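Local coordinates for tetracycline repressor protein class G (Acinetobacter baumannii, PDB 6RX9) that represses the tetracycline resistance gene by binding its operator DNA through a helix-turn-helix and loses affinity for it when tetracycline binds, at residues R28-A31 with E32-V36; H139-V142 with G143-E147. All coordinates share one frame; numbering follows the deposited sequence.

Contact 1: residues R28-A31 with E32-V36; sequences RKLA and ERLKV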
ATOM      1  N   ARG A  28     -16.783 -18.460  13.718  1.00 41.72           N
ATOM      2  CA  ARG A  28     -17.302 -19.830  13.969  1.00 42.96           C
ATOM      3  C   ARG A  28     -16.147 -20.839  13.911  1.00 42.56           C
ATOM      4  O   ARG A  28     -16.071 -21.693  14.814  1.00 43.08           O
ATOM      5  CB  ARG A  28     -18.410 -20.193  12.976  1.00 44.74           C
ATOM      6  CG  ARG A  28     -19.174 -21.455  13.346  1.00 46.64           C
ATOM      7  CD  ARG A  28     -19.733 -21.414  14.760  1.00 47.30           C
ATOM      8  NE  ARG A  28     -20.445 -22.634  15.104  1.00 48.97           N
ATOM      9  CZ  ARG A  28     -21.687 -22.927  14.728  1.00 50.46           C
ATOM     10  NH1 ARG A  28     -22.230 -24.073  15.105  1.00 51.89           N
ATOM     11  NH2 ARG A  28     -22.380 -22.088  13.976  1.00 50.66           N
ATOM     12  N   LYS A  29     -15.279 -20.738  12.901  1.00 42.29           N
ATOM     13  CA  LYS A  29     -14.098 -21.630  12.728  1.00 42.82           C
ATOM     14  C   LYS A  29     -13.126 -21.425  13.897  1.00 41.78           C
ATOM     15  O   LYS A  29     -12.540 -22.427  14.358  1.00 42.29           O
ATOM     16  CB  LYS A  29     -13.424 -21.375  11.377  1.00 43.40           C
ATOM     17  CG  LYS A  29     -14.170 -21.948  10.179  1.00 45.37           C
ATOM     18  CD  LYS A  29     -13.572 -21.545   8.851  1.00 45.93           C
ATOM     19  CE  LYS A  29     -14.343 -22.091   7.669  1.00 47.67           C
ATOM     20  NZ  LYS A  29     -13.790 -21.597   6.387  1.00 47.85           N
ATOM     21  N   LEU A  30     -12.981 -20.183  14.369  1.00 40.17           N
ATOM     22  CA  LEU A  30     -12.105 -19.828  15.517  1.00 39.52           C
ATOM     23  C   LEU A  30     -12.613 -20.527  16.787  1.00 40.53           C
ATOM     24  O   LEU A  30     -11.796 -21.179  17.462  1.00 40.71           O
ATOM     25  CB  LEU A  30     -12.083 -18.305  15.685  1.00 38.08           C
ATOM     26  CG  LEU A  30     -11.203 -17.770  16.814  1.00 37.56           C
ATOM     27  CD1 LEU A  30      -9.825 -18.415  16.795  1.00 37.77           C
ATOM     28  CD2 LEU A  30     -11.086 -16.257  16.728  1.00 36.57           C
ATOM     29  N   ALA A  31     -13.908 -20.396  17.091  1.00 41.63           N
ATOM     30  CA  ALA A  31     -14.559 -21.005  18.278  1.00 43.25           C
ATOM     31  C   ALA A  31     -14.303 -22.516  18.283  1.00 45.36           C
ATOM     32  O   ALA A  31     -13.937 -23.051  19.352  1.00 46.19           O
ATOM     33  CB  ALA A  31     -16.038 -20.698  18.286  1.00 43.75           C
ATOM     34  N   GLU A  32     -14.479 -23.165  17.125  1.00 47.22           N
ATOM     35  CA  GLU A  32     -14.284 -24.628  16.925  1.00 49.94           C
ATOM     36  C   GLU A  32     -12.834 -25.000  17.264  1.00 49.98           C
ATOM     37  O   GLU A  32     -12.637 -25.974  18.018  1.00 50.58           O
ATOM     38  CB  GLU A  32     -14.643 -25.016  15.489  1.00 51.44           C
ATOM     39  CG  GLU A  32     -14.524 -26.504  15.202  1.00 54.39           C
ATOM     40  CD  GLU A  32     -14.887 -26.920  13.784  1.00 56.06           C
ATOM     41  OE1 GLU A  32     -14.782 -26.076  12.870  1.00 56.39           O
ATOM     42  OE2 GLU A  32     -15.275 -28.093  13.595  1.00 58.79           O
ATOM     43  N   ARG A  33     -11.868 -24.240  16.735  1.00 49.05           N
ATOM     44  CA  ARG A  33     -10.407 -24.449  16.939  1.00 49.38           C
ATOM     45  C   ARG A  33     -10.074 -24.347  18.435  1.00 49.01           C
ATOM     46  O   ARG A  33      -9.265 -25.167  18.915  1.00 49.82           O
ATOM     47  CB  ARG A  33      -9.614 -23.435  16.104  1.00 49.10           C
ATOM     48  CG  ARG A  33      -8.105 -23.464  16.318  1.00 49.83           C
ATOM     49  CD  ARG A  33      -7.487 -24.830  16.090  1.00 52.09           C
ATOM     50  NE  ARG A  33      -7.785 -25.367  14.768  1.00 53.16           N
ATOM     51  CZ  ARG A  33      -7.116 -25.086  13.651  1.00 53.33           C
ATOM     52  NH1 ARG A  33      -7.488 -25.642  12.510  1.00 54.43           N
ATOM     53  NH2 ARG A  33      -6.086 -24.253  13.667  1.00 52.38           N
ATOM     54  N   LEU A  34     -10.684 -23.391  19.146  1.00 47.64           N
ATOM     55  CA  LEU A  34     -10.459 -23.149  20.599  1.00 47.76           C
ATOM     56  C   LEU A  34     -11.160 -24.222  21.445  1.00 49.40           C
ATOM     57  O   LEU A  34     -10.830 -24.320  22.644  1.00 49.97           O
ATOM     58  CB  LEU A  34     -10.975 -21.752  20.961  1.00 46.21           C
ATOM     59  CG  LEU A  34     -10.104 -20.591  20.486  1.00 44.54           C
ATOM     60  CD1 LEU A  34     -10.901 -19.296  20.447  1.00 43.41           C
ATOM     61  CD2 LEU A  34      -8.872 -20.438  21.368  1.00 44.67           C
ATOM     62  N   LYS A  35     -12.091 -24.980  20.852  1.00 50.63           N
ATOM     63  CA  LYS A  35     -12.942 -25.993  21.540  1.00 52.67           C
ATOM     64  C   LYS A  35     -13.769 -25.299  22.628  1.00 52.38           C
ATOM     65  O   LYS A  35     -13.902 -25.865  23.734  1.00 53.35           O
ATOM     66  CB  LYS A  35     -12.088 -27.132  22.107  1.00 54.46           C
ATOM     67  CG  LYS A  35     -11.412 -27.998  21.055  1.00 55.77           C
ATOM     68  CD  LYS A  35     -10.145 -28.670  21.533  1.00 57.12           C
ATOM     69  CE  LYS A  35      -9.272 -29.134  20.388  1.00 57.91           C
ATOM     70  NZ  LYS A  35      -9.850 -30.312  19.701  1.00 59.55           N
ATOM     71  N   VAL A  36     -14.305 -24.116  22.312  1.00 51.03           N
ATOM     72  CA  VAL A  36     -15.219 -23.336  23.199  1.00 51.07           C
ATOM     73  C   VAL A  36     -16.555 -23.156  22.474  1.00 51.08           C
ATOM     74  O   VAL A  36     -16.611 -23.392  21.250  1.00 51.08           O
ATOM     75  CB  VAL A  36     -14.610 -21.980  23.613  1.00 49.96           C
ATOM     76  CG1 VAL A  36     -13.306 -22.163  24.373  1.00 50.27           C
ATOM     77  CG2 VAL A  36     -14.416 -21.043  22.429  1.00 48.81           C
TER
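Leu-30 and Leu-34 supply the main apolar touch between 28-31 and 32-36, lying alongside each other and pointing the same way, with Leu-30 CD1 3.9 Å from Leu-34 CD1. CG of Leu-34 stands beside its own backbone N (chi1 -74°), which sets that carbon 3.5 Å from Leu-30 O. Both leucines also pack on Ala-12 of helix 6-20, while Leu-30 and Ala-31 meet Leu-41 of helix 38-42. Backbone bonds form the second group. Glu-32, Arg-33 and Leu-34 donate their N-H groups to the carbonyl oxygens of Arg-28, Lys-29 and Leu-30 in the i to i+4 pattern; the last, Leu-34 N to Leu-30 O, spans 3.0 Å. The pattern changes at the helix end: Val-36 N reaches Ala-31 O at 3.2 Å, nearly straight at 169°, while Lys-35 N bonds to Glu-32 O at 3.1 Å. With positive phi at Lys-35 (60°), this is a Schellman motif. Among the charged groups, Arg-33 forms a salt bridge with Glu-19 and Lys-29 NZ bonds to Ser-24 O. The chemistry implies a helix ended by its own backbone bonds and held to two neighbours, of which 38-42 follows it within the helix-turn-helix.

Contact 2: residues H139-V142 with G143-E147; sequences HYVV and GSVLE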
ATOM      1  N   HIS A 139       4.334   4.213   3.877  1.00 28.76           N
ATOM      2  CA  HIS A 139       3.601   4.109   2.583  1.00 29.00           C
ATOM      3  C   HIS A 139       4.324   3.117   1.664  1.00 28.58           C
ATOM      4  O   HIS A 139       3.653   2.215   1.114  1.00 27.93           O
ATOM      5  CB  HIS A 139       3.448   5.477   1.902  1.00 29.77           C
ATOM      6  CG  HIS A 139       2.670   6.486   2.678  1.00 30.57           C
ATOM      7  ND1 HIS A 139       1.801   6.140   3.698  1.00 31.24           N
ATOM      8  CD2 HIS A 139       2.604   7.830   2.567  1.00 31.45           C
ATOM      9  CE1 HIS A 139       1.251   7.228   4.194  1.00 31.63           C
ATOM     10  NE2 HIS A 139       1.723   8.279   3.513  1.00 32.41           N
ATOM     11  N   TYR A 140       5.644   3.271   1.520  1.00 28.00           N
ATOM     12  CA  TYR A 140       6.500   2.420   0.653  1.00 27.95           C
ATOM     13  C   TYR A 140       6.408   0.955   1.106  1.00 27.24           C
ATOM     14  O   TYR A 140       6.194   0.077   0.250  1.00 26.58           O
ATOM     15  CB  TYR A 140       7.951   2.914   0.640  1.00 28.34           C
ATOM     16  CG  TYR A 140       8.889   1.960  -0.049  1.00 28.77           C
ATOM     17  CD1 TYR A 140       8.855   1.800  -1.425  1.00 29.26           C
ATOM     18  CD2 TYR A 140       9.774   1.177   0.672  1.00 28.91           C
ATOM     19  CE1 TYR A 140       9.691   0.902  -2.068  1.00 29.39           C
ATOM     20  CE2 TYR A 140      10.619   0.276   0.044  1.00 29.54           C
ATOM     21  CZ  TYR A 140      10.574   0.134  -1.332  1.00 29.90           C
ATOM     22  OH  TYR A 140      11.402  -0.748  -1.962  1.00 30.89           O
ATOM     23  N   VAL A 141       6.543   0.693   2.410  1.00 26.52           N
ATOM     24  CA  VAL A 141       6.564  -0.690   2.971  1.00 26.53           C
ATOM     25  C   VAL A 141       5.212  -1.363   2.688  1.00 26.18           C
ATOM     26  O   VAL A 141       5.212  -2.504   2.207  1.00 25.47           O
ATOM     27  CB  VAL A 141       6.901  -0.700   4.475  1.00 27.07           C
ATOM     28  CG1 VAL A 141       6.661  -2.068   5.091  1.00 27.54           C
ATOM     29  CG2 VAL A 141       8.331  -0.246   4.729  1.00 27.44           C
ATOM     30  N   VAL A 142       4.106  -0.680   2.980  1.00 26.25           N
ATOM     31  CA  VAL A 142       2.731  -1.229   2.779  1.00 26.34           C
ATOM     32  C   VAL A 142       2.558  -1.585   1.297  1.00 26.56           C
ATOM     33  O   VAL A 142       2.156  -2.725   1.018  1.00 26.18           O
ATOM     34  CB  VAL A 142       1.648  -0.255   3.274  1.00 26.74           C
ATOM     35  CG1 VAL A 142       0.263  -0.654   2.786  1.00 27.37           C
ATOM     36  CG2 VAL A 142       1.672  -0.130   4.789  1.00 26.94           C
ATOM     37  N   GLY A 143       2.861  -0.651   0.387  1.00 26.50           N
ATOM     38  CA  GLY A 143       2.756  -0.879  -1.067  1.00 27.01           C
ATOM     39  C   GLY A 143       3.549  -2.102  -1.497  1.00 27.21           C
ATOM     40  O   GLY A 143       3.001  -2.932  -2.254  1.00 27.71           O
ATOM     41  N   SER A 144       4.793  -2.221  -1.020  1.00 27.20           N
ATOM     42  CA  SER A 144       5.740  -3.311  -1.372  1.00 27.92           C
ATOM     43  C   SER A 144       5.194  -4.666  -0.906  1.00 28.41           C
ATOM     44  O   SER A 144       5.195  -5.619  -1.710  1.00 28.52           O
ATOM     45  CB  SER A 144       7.111  -3.048  -0.802  1.00 28.00           C
ATOM     46  OG  SER A 144       7.949  -4.174  -0.992  1.00 28.92           O
ATOM     47  N   VAL A 145       4.743  -4.761   0.347  1.00 28.00           N
ATOM     48  CA  VAL A 145       4.316  -6.060   0.947  1.00 28.77           C
ATOM     49  C   VAL A 145       2.979  -6.494   0.329  1.00 29.18           C
ATOM     50  O   VAL A 145       2.820  -7.710   0.096  1.00 30.11           O
ATOM     51  CB  VAL A 145       4.256  -6.004   2.484  1.00 28.72           C
ATOM     52  CG1 VAL A 145       3.819  -7.343   3.055  1.00 29.28           C
ATOM     53  CG2 VAL A 145       5.595  -5.585   3.084  1.00 28.48           C
ATOM     54  N   LEU A 146       2.062  -5.559   0.053  1.00 29.30           N
ATOM     55  CA  LEU A 146       0.781  -5.861  -0.651  1.00 30.63           C
ATOM     56  C   LEU A 146       1.087  -6.600  -1.961  1.00 32.51           C
ATOM     57  O   LEU A 146       0.458  -7.652  -2.209  1.00 33.17           O
ATOM     58  CB  LEU A 146       0.002  -4.569  -0.923  1.00 30.52           C
ATOM     59  CG  LEU A 146      -0.835  -4.034   0.238  1.00 30.16           C
ATOM     60  CD1 LEU A 146      -1.337  -2.630  -0.067  1.00 30.45           C
ATOM     61  CD2 LEU A 146      -2.006  -4.958   0.549  1.00 30.68           C
ATOM     62  N   GLU A 147       2.025  -6.075  -2.757  1.00 33.37           N
ATOM     63  CA  GLU A 147       2.404  -6.631  -4.087  1.00 35.80           C
ATOM     64  C   GLU A 147       3.064  -8.006  -3.904  1.00 35.94           C
ATOM     65  O   GLU A 147       2.704  -8.939  -4.656  1.00 36.31           O
ATOM     66  CB  GLU A 147       3.321  -5.658  -4.830  1.00 37.45           C
ATOM     67  CG  GLU A 147       3.556  -6.032  -6.285  1.00 40.61           C
ATOM     68  CD  GLU A 147       4.159  -4.927  -7.138  1.00 42.67           C
ATOM     69  OE1 GLU A 147       5.313  -5.083  -7.585  1.00 45.14           O
ATOM     70  OE2 GLU A 147       3.471  -3.908  -7.359  1.00 45.52           O
TER
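Val-142 holds CG1 opposite its backbone N (chi1 167°), while Leu-146 turns CG beside its own N (chi1 -82°); together these rotations bring Val-142 CG1 to 3.8 Å from Leu-146 CD1, the side chains running side by side. Val-141 and Val-145 repeat the arrangement on the adjoining flank, more loosely, with Val-141 CG1 4.2 Å from Val-145 CG2. That same CG2 of Val-145 lies 3.2 Å from Val-141 O, so this methyl packs closely against the carbonyl oxygen. Four i to i+4 bonds fix this spacing, from Gly-143 N to His-139 O at 3.1 Å through to Leu-146 N on Val-142 O at 3.0 Å. Tyr-140 directs its hydroxyl to the backbone O of Phe-188, and their rings meet with planes about 25° apart. Val-141 and Val-142 touch Phe-86 of helix 75-91, Val-145 its Leu-90 and Leu-91. Glu-147 OE1 bonds to His-139 NE2 of the second subunit, and Leu-146 packs on its counterpart there. Helices 127-155 and 185-202 pair with those of the second subunit in the four-helix bundle by which TetR repressors dimerise, while Val-142, beside the probable magnesium ligand His-100, borders the likely tetracycline-magnesium site.

How the contacts relate
Contacts 1 and 2 both join successive turns of a single helix, but of different helices: 27-34 in the DNA-binding region and 127-155 in the C-terminal domain. Their centres are 32 Å apart and their nearest atoms about 21 Å, so neither touches the other. Contact 1 lies near the periphery, about 27 Å from the chain centre, and mixes two buried residues with four exposed ones; contact 2 lies about 8 Å from that centre, with six buried and none exposed. Apolar pairs one turn apart occur in both. Contact 1 adds charged side chains and a helix terminus; in contact 2 the polar ends serve the subunit interface and helix 185-202. The second subunit reaches contact 2 alone.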